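PDB 3S99: basic membrane lipoprotein from Brucella melitensis biovar Abortus, which binds adenine and probably other purines such as guanine, and may be part of an ABC-type uptake system for them. Local coordinates for residues G153-V158 with D199-L204. Sequence-based numbering, arbitrary orientation.
Sequences GYIGSV and DAAKAL
With chi1 at -60° and chi2 extended at 171°, Ile155 sends CG1 and then CD1 from strand 151-156 toward helix 194-206, while its CG2 branch lies anti to the backbone N. Leu204, its CG anti to the carbonyl carbon (chi1 -67°), extends from the helix toward the strand so that CD1 meets Ile155 CG1 at 3.7 Å, the two side chains lying askew to each other. Ile155 splits its branches between two successive alanines: CG2 rests on Ala200 CB (4.0 Å), and CD1 lies 3.7 Å from the backbone N of Ala201 and 3.9 Å from its CB. Leu204 CD1 is also 3.8 Å from Gly153 CA and 3.7 Å from Tyr154 N; Gly153 has no side chain, which lets the leucine come this close to the strand backbone. Strands 182-187 and 211-214, parallel to strand 151-156 between them, form with helix 194-206 a beta-alpha-beta crossover in a fold of the periplasmic-binding-protein type. Residues 199-204 run nearly antiparallel to residues 153-156, their axes approaching to 8.6 Å. Ile186 touches Ala200 and Leu204, and Ala221 of helix 220-227 meets Ile155 and Ala201. Tyr154 points its CB away from the helix, and its ring packs edge-to-face with Phe170.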
# COMPACT_ATOMS: atom_id res chain seq x y z
N GLY A 153 13.75 9.22 -6.35
CA GLY A 153 12.60 10.12 -6.26
C GLY A 153 11.42 9.42 -5.63
O GLY A 153 11.05 8.32 -6.02
N TYR A 154 10.82 10.04 -4.64
CA TYR A 154 9.71 9.41 -3.93
C TYR A 154 8.48 10.30 -4.03
O TYR A 154 8.49 11.45 -3.61
CB TYR A 154 10.11 9.18 -2.47
CG TYR A 154 9.44 8.01 -1.80
CD1 TYR A 154 8.06 7.99 -1.57
CD2 TYR A 154 10.20 6.95 -1.29
CE1 TYR A 154 7.45 6.87 -0.94
CE2 TYR A 154 9.61 5.85 -0.66
CZ TYR A 154 8.23 5.83 -0.48
OH TYR A 154 7.65 4.76 0.18
N ILE A 155 7.42 9.76 -4.61
CA ILE A 155 6.18 10.52 -4.85
C ILE A 155 5.20 10.17 -3.73
O ILE A 155 4.63 9.07 -3.72
CB ILE A 155 5.60 10.23 -6.21
CG1 ILE A 155 6.62 10.61 -7.27
CG2 ILE A 155 4.25 11.01 -6.42
CD1 ILE A 155 6.26 10.17 -8.68
N GLY A 156 5.05 11.09 -2.78
CA GLY A 156 4.21 10.86 -1.63
C GLY A 156 2.79 11.25 -1.95
O GLY A 156 2.54 12.13 -2.78
N SER A 157 1.85 10.58 -1.30
CA SER A 157 0.42 10.89 -1.41
C SER A 157 0.07 11.91 -0.34
O SER A 157 0.22 13.11 -0.55
CB SER A 157 -0.41 9.60 -1.23
OG SER A 157 0.18 8.72 -0.25
N VAL A 158 -0.33 11.40 0.83
CA VAL A 158 -0.63 12.23 1.99
C VAL A 158 0.22 11.69 3.13
O VAL A 158 0.45 10.49 3.21
CB VAL A 158 -2.13 12.16 2.40
CG1 VAL A 158 -3.01 13.03 1.45
CG2 VAL A 158 -2.62 10.76 2.40
N ASP A 199 3.45 15.04 -13.05
CA ASP A 199 4.27 16.24 -12.81
C ASP A 199 5.37 15.95 -11.79
O ASP A 199 6.49 16.39 -11.98
CB ASP A 199 3.43 17.41 -12.32
CG ASP A 199 2.50 17.96 -13.40
OD1 ASP A 199 2.77 17.74 -14.59
OD2 ASP A 199 1.51 18.60 -13.05
N ALA A 200 5.05 15.23 -10.72
CA ALA A 200 6.04 14.96 -9.67
C ALA A 200 7.21 14.11 -10.19
O ALA A 200 8.36 14.40 -9.90
CB ALA A 200 5.38 14.29 -8.45
N ALA A 201 6.89 13.07 -10.96
CA ALA A 201 7.90 12.24 -11.59
C ALA A 201 8.83 13.04 -12.52
O ALA A 201 10.04 12.88 -12.49
CB ALA A 201 7.23 11.08 -12.36
N LYS A 202 8.27 13.91 -13.35
CA LYS A 202 9.05 14.73 -14.25
C LYS A 202 9.96 15.67 -13.45
O LYS A 202 11.14 15.80 -13.74
CB LYS A 202 8.15 15.53 -15.17
CG LYS A 202 7.30 14.68 -16.14
CD LYS A 202 6.36 15.56 -16.99
CE LYS A 202 5.36 14.76 -17.83
NZ LYS A 202 4.52 15.64 -18.71
N ALA A 203 9.42 16.31 -12.43
CA ALA A 203 10.23 17.19 -11.60
C ALA A 203 11.36 16.40 -10.91
O ALA A 203 12.47 16.88 -10.84
CB ALA A 203 9.39 17.90 -10.57
N LEU A 204 11.08 15.20 -10.42
CA LEU A 204 12.14 14.41 -9.74
C LEU A 204 13.22 13.95 -10.70
O LEU A 204 14.40 14.01 -10.38
CB LEU A 204 11.54 13.23 -8.96
CG LEU A 204 10.68 13.65 -7.78
CD1 LEU A 204 9.82 12.45 -7.30
CD2 LEU A 204 11.58 14.20 -6.67